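Local structure of serine-tRNA ligase (Naegleria fowleri, 6BLJ) at residues Y231-Y241 against E355-S366. The protein probably charges tRNA(Ser) with serine in the cytoplasm, activating the amino acid with ATP, and is captured here with AMP bound. Residues are numbered along the deposited sequence; the frame is centred on the assembly and turned at random.
Sequences YAIDFLAKKGY and EMIGNSEAFYQS
Phe-235 and Phe-363 bring together the last turns of helix 220-238 and helix 348-366; the axes of segments 231-238 and 355-366 are inclined, with 135° between their N-to-C directions and a closest approach of 11.5 Å. Aromatic side chains bridge much of this spacing. Phe-363 presents its edge to the face of Phe-235 in a T-shaped pair, with CD1 of Phe-363 3.8 Å from CD2 of Phe-235 and above the ring centre. With CG anti to the backbone N (chi1 -177°), Phe-235 reaches across to the backbone of the other helix; its rim, at CE2, meets Asn-359 O at 3.5 Å, while Ala-362 CB lies at its edge. The Phe-363 ring also slides past Tyr-231, nearly parallel to it but barely overlapping; Tyr-231 CE2 and Phe-363 CE1 come within 3.3 Å, and Ala-232 CB lies close to the same CE1. Beyond this cluster, Tyr-231 OH is 2.6 Å from Ser-366 OG, which lies in the plane of the tyrosine ring. Ser-366 OG in turn donates back to Phe-363 O within its own helix. Both helices pack on the mixed, mostly antiparallel sheet of the class II synthetase catalytic core, touching strands 332-342 and 436-447, and the side chain of Phe-363 is about 10 Å from the bound AMP. Helix 220-238 ends in a Schellman motif with Gly-240, of positive phi, at C-prime, after which Tyr-241 turns toward the second helix. Its OH donates to Glu-355 OE2 at 3.0 Å, from the anti side and 26° out of the carboxylate plane; that oxygen also forms a salt bridge with Lys-305. Asn-359 ND2 is hydrogen-bonded to Gln-338 OE1 of strand 332-342. At the amide oxygen, CD of Lys-239 lies 3.3 Å from Asn-359 OD1.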
ATOM      1  N   TYR A 231      -8.443 -35.577  -2.402  1.00 31.89           N
ATOM      2  CA  TYR A 231      -9.832 -35.982  -2.575  1.00 33.19           C
ATOM      3  C   TYR A 231     -10.602 -34.951  -3.395  1.00 31.95           C
ATOM      4  O   TYR A 231     -11.347 -35.310  -4.314  1.00 32.84           O
ATOM      5  CB  TYR A 231     -10.482 -36.193  -1.200  1.00 33.43           C
ATOM      6  CG  TYR A 231     -11.989 -36.381  -1.233  1.00 33.69           C
ATOM      7  CD1 TYR A 231     -12.565 -37.311  -2.087  1.00 30.22           C
ATOM      8  CD2 TYR A 231     -12.830 -35.633  -0.411  1.00 30.39           C
ATOM      9  CE1 TYR A 231     -13.945 -37.492  -2.137  1.00 34.94           C
ATOM     10  CE2 TYR A 231     -14.223 -35.811  -0.446  1.00 26.20           C
ATOM     11  CZ  TYR A 231     -14.766 -36.749  -1.319  1.00 30.41           C
ATOM     12  OH  TYR A 231     -16.126 -36.942  -1.386  1.00 33.28           O
ATOM     13  N   ALA A 232     -10.414 -33.666  -3.092  1.00 27.21           N
ATOM     14  CA  ALA A 232     -11.122 -32.618  -3.822  1.00 29.65           C
ATOM     15  C   ALA A 232     -10.830 -32.687  -5.312  1.00 30.70           C
ATOM     16  O   ALA A 232     -11.742 -32.587  -6.143  1.00 29.39           O
ATOM     17  CB  ALA A 232     -10.734 -31.245  -3.272  1.00 26.47           C
ATOM     18  N   ILE A 233      -9.560 -32.864  -5.670  1.00 31.34           N
ATOM     19  CA  ILE A 233      -9.196 -32.933  -7.085  1.00 32.82           C
ATOM     20  C   ILE A 233      -9.786 -34.184  -7.735  1.00 30.40           C
ATOM     21  O   ILE A 233     -10.308 -34.128  -8.857  1.00 31.77           O
ATOM     22  CB  ILE A 233      -7.662 -32.850  -7.221  1.00 35.27           C
ATOM     23  CG1 ILE A 233      -7.223 -31.408  -6.924  1.00 35.00           C
ATOM     24  CG2 ILE A 233      -7.197 -33.275  -8.599  1.00 38.07           C
ATOM     25  CD1 ILE A 233      -5.822 -31.286  -6.472  1.00 36.55           C
ATOM     26  N   ASP A 234      -9.722 -35.330  -7.050  1.00 31.13           N
ATOM     27  CA  ASP A 234     -10.364 -36.536  -7.581  1.00 29.32           C
ATOM     28  C   ASP A 234     -11.863 -36.321  -7.749  1.00 33.98           C
ATOM     29  O   ASP A 234     -12.445 -36.667  -8.783  1.00 34.94           O
ATOM     30  CB  ASP A 234     -10.107 -37.726  -6.664  1.00 32.55           C
ATOM     31  CG  ASP A 234      -8.715 -38.265  -6.799  1.00 52.12           C
ATOM     32  OD1 ASP A 234      -8.009 -37.821  -7.734  1.00 56.48           O
ATOM     33  OD2 ASP A 234      -8.345 -39.150  -5.995  1.00 61.65           O
ATOM     34  N   PHE A 235     -12.494 -35.738  -6.726  1.00 31.07           N
ATOM     35  CA  PHE A 235     -13.928 -35.459  -6.735  1.00 35.62           C
ATOM     36  C   PHE A 235     -14.326 -34.642  -7.965  1.00 34.94           C
ATOM     37  O   PHE A 235     -15.247 -35.009  -8.702  1.00 34.90           O
ATOM     38  CB  PHE A 235     -14.255 -34.723  -5.432  1.00 32.62           C
ATOM     39  CG  PHE A 235     -15.712 -34.396  -5.221  1.00 35.15           C
ATOM     40  CD1 PHE A 235     -16.568 -35.316  -4.644  1.00 35.47           C
ATOM     41  CD2 PHE A 235     -16.199 -33.137  -5.525  1.00 33.76           C
ATOM     42  CE1 PHE A 235     -17.891 -34.997  -4.406  1.00 29.98           C
ATOM     43  CE2 PHE A 235     -17.526 -32.819  -5.296  1.00 34.91           C
ATOM     44  CZ  PHE A 235     -18.365 -33.751  -4.727  1.00 31.63           C
ATOM     45  N   LEU A 236     -13.619 -33.539  -8.223  1.00 28.79           N
ATOM     46  CA  LEU A 236     -13.987 -32.709  -9.365  1.00 30.43           C
ATOM     47  C   LEU A 236     -13.546 -33.309 -10.699  1.00 33.83           C
ATOM     48  O   LEU A 236     -14.249 -33.140 -11.705  1.00 33.79           O
ATOM     49  CB  LEU A 236     -13.405 -31.301  -9.204  1.00 30.16           C
ATOM     50  CG  LEU A 236     -14.148 -30.401  -8.210  1.00 28.49           C
ATOM     51  CD1 LEU A 236     -13.474 -29.023  -8.105  1.00 25.50           C
ATOM     52  CD2 LEU A 236     -15.626 -30.262  -8.606  1.00 29.41           C
ATOM     53  N   ALA A 237     -12.398 -33.997 -10.738  1.00 32.92           N
ATOM     54  CA  ALA A 237     -11.956 -34.617 -11.986  1.00 34.73           C
ATOM     55  C   ALA A 237     -12.978 -35.628 -12.479  1.00 40.67           C
ATOM     56  O   ALA A 237     -13.233 -35.732 -13.686  1.00 38.89           O
ATOM     57  CB  ALA A 237     -10.594 -35.296 -11.811  1.00 35.91           C
ATOM     58  N   LYS A 238     -13.555 -36.393 -11.559  1.00 35.89           N
ATOM     59  CA  LYS A 238     -14.588 -37.346 -11.923  1.00 41.58           C
ATOM     60  C   LYS A 238     -15.856 -36.664 -12.422  1.00 43.06           C
ATOM     61  O   LYS A 238     -16.627 -37.287 -13.157  1.00 44.37           O
ATOM     62  CB  LYS A 238     -14.859 -38.273 -10.741  1.00 41.19           C
ATOM     63  CG  LYS A 238     -13.701 -39.252 -10.557  1.00 59.57           C
ATOM     64  CD  LYS A 238     -13.783 -40.130  -9.321  1.00 64.57           C
ATOM     65  CE  LYS A 238     -12.547 -41.028  -9.273  1.00 64.45           C
ATOM     66  NZ  LYS A 238     -12.423 -41.834  -8.032  1.00 70.06           N
ATOM     67  N   LYS A 239     -16.079 -35.396 -12.081  1.00 43.63           N
ATOM     68  CA  LYS A 239     -17.218 -34.669 -12.631  1.00 40.94           C
ATOM     69  C   LYS A 239     -16.858 -33.927 -13.911  1.00 39.85           C
ATOM     70  O   LYS A 239     -17.625 -33.068 -14.359  1.00 36.07           O
ATOM     71  CB  LYS A 239     -17.785 -33.686 -11.604  1.00 33.62           C
ATOM     72  CG  LYS A 239     -18.298 -34.356 -10.327  1.00 38.73           C
ATOM     73  CD  LYS A 239     -18.934 -33.349  -9.381  1.00 37.95           C
ATOM     74  CE  LYS A 239     -19.484 -34.031  -8.149  1.00 45.53           C
ATOM     75  NZ  LYS A 239     -20.804 -34.631  -8.408  1.00 49.22           N
ATOM     76  N   GLY A 240     -15.704 -34.225 -14.498  1.00 39.40           N
ATOM     77  CA  GLY A 240     -15.300 -33.581 -15.731  1.00 40.92           C
ATOM     78  C   GLY A 240     -14.604 -32.250 -15.563  1.00 43.49           C
ATOM     79  O   GLY A 240     -14.469 -31.514 -16.550  1.00 43.07           O
ATOM     80  N   TYR A 241     -14.149 -31.913 -14.358  1.00 34.00           N
ATOM     81  CA  TYR A 241     -13.406 -30.674 -14.145  1.00 35.55           C
ATOM     82  C   TYR A 241     -11.916 -30.946 -14.335  1.00 34.72           C
ATOM     83  O   TYR A 241     -11.336 -31.771 -13.629  1.00 35.04           O
ATOM     84  CB  TYR A 241     -13.710 -30.090 -12.762  1.00 29.51           C
ATOM     85  CG  TYR A 241     -15.092 -29.461 -12.666  1.00 30.12           C
ATOM     86  CD1 TYR A 241     -16.247 -30.248 -12.757  1.00 34.59           C
ATOM     87  CD2 TYR A 241     -15.244 -28.094 -12.455  1.00 29.91           C
ATOM     88  CE1 TYR A 241     -17.524 -29.679 -12.671  1.00 32.02           C
ATOM     89  CE2 TYR A 241     -16.510 -27.513 -12.357  1.00 33.79           C
ATOM     90  CZ  TYR A 241     -17.648 -28.313 -12.465  1.00 34.85           C
ATOM     91  OH  TYR A 241     -18.901 -27.742 -12.378  1.00 33.59           O
ATOM     92  N   GLU A 355     -25.291 -26.070 -10.776  1.00 31.59           N
ATOM     93  CA  GLU A 355     -24.446 -27.260 -10.770  1.00 34.02           C
ATOM     94  C   GLU A 355     -23.248 -27.083  -9.840  1.00 32.34           C
ATOM     95  O   GLU A 355     -22.895 -28.002  -9.090  1.00 30.90           O
ATOM     96  CB  GLU A 355     -23.967 -27.584 -12.193  1.00 37.70           C
ATOM     97  CG  GLU A 355     -22.926 -28.717 -12.246  1.00 45.82           C
ATOM     98  CD  GLU A 355     -22.393 -29.012 -13.654  1.00 45.83           C
ATOM     99  OE1 GLU A 355     -23.200 -29.109 -14.604  1.00 41.83           O
ATOM    100  OE2 GLU A 355     -21.150 -29.131 -13.803  1.00 39.99           O
ATOM    101  N   MET A 356     -22.629 -25.894  -9.855  1.00 27.28           N
ATOM    102  CA  MET A 356     -21.406 -25.670  -9.085  1.00 27.56           C
ATOM    103  C   MET A 356     -21.689 -25.597  -7.592  1.00 27.77           C
ATOM    104  O   MET A 356     -20.942 -26.168  -6.790  1.00 26.48           O
ATOM    105  CB  MET A 356     -20.708 -24.393  -9.571  1.00 28.28           C
ATOM    106  CG  MET A 356     -20.173 -24.539 -11.013  1.00 26.33           C
ATOM    107  SD  MET A 356     -19.739 -22.967 -11.788  1.00 29.82           S
ATOM    108  CE  MET A 356     -18.250 -22.539 -10.864  1.00 22.66           C
ATOM    109  N   ILE A 357     -22.737 -24.872  -7.185  1.00 25.99           N
ATOM    110  CA  ILE A 357     -23.056 -24.883  -5.763  1.00 25.87           C
ATOM    111  C   ILE A 357     -23.489 -26.289  -5.364  1.00 33.05           C
ATOM    112  O   ILE A 357     -23.176 -26.748  -4.263  1.00 32.71           O
ATOM    113  CB  ILE A 357     -24.109 -23.806  -5.407  1.00 31.75           C
ATOM    114  CG1 ILE A 357     -24.219 -23.615  -3.885  1.00 33.11           C
ATOM    115  CG2 ILE A 357     -25.491 -24.137  -6.001  1.00 27.24           C
ATOM    116  CD1 ILE A 357     -22.921 -23.159  -3.224  1.00 29.72           C
ATOM    117  N   GLY A 358     -24.143 -27.022  -6.281  1.00 37.85           N
ATOM    118  CA  GLY A 358     -24.483 -28.415  -6.013  1.00 32.19           C
ATOM    119  C   GLY A 358     -23.266 -29.306  -5.826  1.00 31.00           C
ATOM    120  O   GLY A 358     -23.284 -30.230  -5.011  1.00 30.17           O
ATOM    121  N   ASN A 359     -22.205 -29.066  -6.600  1.00 30.06           N
ATOM    122  CA  ASN A 359     -20.955 -29.798  -6.405  1.00 28.18           C
ATOM    123  C   ASN A 359     -20.388 -29.565  -5.004  1.00 29.06           C
ATOM    124  O   ASN A 359     -19.936 -30.504  -4.345  1.00 26.68           O
ATOM    125  CB  ASN A 359     -19.925 -29.387  -7.465  1.00 29.82           C
ATOM    126  CG  ASN A 359     -20.274 -29.899  -8.860  1.00 33.84           C
ATOM    127  OD1 ASN A 359     -21.041 -30.845  -9.010  1.00 31.70           O
ATOM    128  ND2 ASN A 359     -19.702 -29.279  -9.876  1.00 29.24           N
ATOM    129  N   SER A 360     -20.372 -28.310  -4.546  1.00 23.33           N
ATOM    130  CA  SER A 360     -19.823 -28.023  -3.226  1.00 24.31           C
ATOM    131  C   SER A 360     -20.677 -28.647  -2.133  1.00 28.86           C
ATOM    132  O   SER A 360     -20.146 -29.195  -1.160  1.00 28.84           O
ATOM    133  CB  SER A 360     -19.693 -26.507  -3.030  1.00 27.44           C
ATOM    134  OG  SER A 360     -18.769 -25.973  -3.974  1.00 29.04           O
ATOM    135  N   GLU A 361     -22.000 -28.579  -2.285  1.00 26.64           N
ATOM    136  CA  GLU A 361     -22.907 -29.231  -1.344  1.00 32.07           C
ATOM    137  C   GLU A 361     -22.644 -30.731  -1.268  1.00 31.27           C
ATOM    138  O   GLU A 361     -22.554 -31.296  -0.173  1.00 31.31           O
ATOM    139  CB  GLU A 361     -24.357 -28.978  -1.746  1.00 27.82           C
ATOM    140  CG  GLU A 361     -24.844 -27.560  -1.509  1.00 28.32           C
ATOM    141  CD  GLU A 361     -26.345 -27.483  -1.639  1.00 34.09           C
ATOM    142  OE1 GLU A 361     -27.029 -28.031  -0.754  1.00 32.81           O
ATOM    143  OE2 GLU A 361     -26.837 -26.905  -2.631  1.00 34.07           O
ATOM    144  N   ALA A 362     -22.544 -31.402  -2.426  1.00 29.94           N
ATOM    145  CA  ALA A 362     -22.233 -32.833  -2.412  1.00 33.92           C
ATOM    146  C   ALA A 362     -20.884 -33.089  -1.747  1.00 30.81           C
ATOM    147  O   ALA A 362     -20.701 -34.096  -1.052  1.00 27.10           O
ATOM    148  CB  ALA A 362     -22.241 -33.401  -3.834  1.00 27.98           C
ATOM    149  N   PHE A 363     -19.924 -32.179  -1.935  1.00 29.10           N
ATOM    150  CA  PHE A 363     -18.623 -32.363  -1.304  1.00 27.13           C
ATOM    151  C   PHE A 363     -18.747 -32.367   0.218  1.00 28.64           C
ATOM    152  O   PHE A 363     -18.254 -33.282   0.887  1.00 26.08           O
ATOM    153  CB  PHE A 363     -17.649 -31.281  -1.771  1.00 24.90           C
ATOM    154  CG  PHE A 363     -16.231 -31.480  -1.273  1.00 27.98           C
ATOM    155  CD1 PHE A 363     -15.419 -32.457  -1.823  1.00 28.55           C
ATOM    156  CD2 PHE A 363     -15.711 -30.678  -0.265  1.00 30.68           C
ATOM    157  CE1 PHE A 363     -14.110 -32.629  -1.380  1.00 27.65           C
ATOM    158  CE2 PHE A 363     -14.403 -30.849   0.182  1.00 34.84           C
ATOM    159  CZ  PHE A 363     -13.609 -31.838  -0.373  1.00 25.63           C
ATOM    160  N   TYR A 364     -19.408 -31.347   0.784  1.00 25.83           N
ATOM    161  CA  TYR A 364     -19.504 -31.262   2.241  1.00 26.28           C
ATOM    162  C   TYR A 364     -20.449 -32.309   2.819  1.00 23.48           C
ATOM    163  O   TYR A 364     -20.216 -32.793   3.939  1.00 23.58           O
ATOM    164  CB  TYR A 364     -19.886 -29.837   2.669  1.00 24.95           C
ATOM    165  CG  TYR A 364     -18.701 -28.941   2.401  1.00 24.87           C
ATOM    166  CD1 TYR A 364     -17.591 -28.970   3.250  1.00 24.50           C
ATOM    167  CD2 TYR A 364     -18.629 -28.162   1.245  1.00 24.00           C
ATOM    168  CE1 TYR A 364     -16.456 -28.224   2.984  1.00 22.39           C
ATOM    169  CE2 TYR A 364     -17.490 -27.379   0.976  1.00 27.14           C
ATOM    170  CZ  TYR A 364     -16.415 -27.425   1.854  1.00 23.63           C
ATOM    171  OH  TYR A 364     -15.286 -26.691   1.621  1.00 30.09           O
ATOM    172  N   GLN A 365     -21.506 -32.683   2.094  1.00 24.20           N
ATOM    173  CA  GLN A 365     -22.274 -33.839   2.542  1.00 29.13           C
ATOM    174  C   GLN A 365     -21.384 -35.076   2.631  1.00 30.91           C
ATOM    175  O   GLN A 365     -21.493 -35.851   3.582  1.00 30.80           O
ATOM    176  CB  GLN A 365     -23.464 -34.108   1.621  1.00 27.48           C
ATOM    177  CG  GLN A 365     -24.559 -33.058   1.674  1.00 29.56           C
ATOM    178  CD  GLN A 365     -25.507 -33.198   0.497  1.00 39.73           C
ATOM    179  OE1 GLN A 365     -25.652 -34.283  -0.048  1.00 44.61           O
ATOM    180  NE2 GLN A 365     -26.135 -32.099   0.088  1.00 31.72           N
ATOM    181  N   SER A 366     -20.498 -35.284   1.649  1.00 32.01           N
ATOM    182  CA  SER A 366     -19.653 -36.476   1.706  1.00 36.16           C
ATOM    183  C   SER A 366     -18.716 -36.425   2.909  1.00 31.52           C
ATOM    184  O   SER A 366     -18.302 -37.471   3.413  1.00 28.30           O
ATOM    185  CB  SER A 366     -18.841 -36.658   0.417  1.00 36.13           C
ATOM    186  OG  SER A 366     -17.725 -35.771   0.363  1.00 31.45           O
TER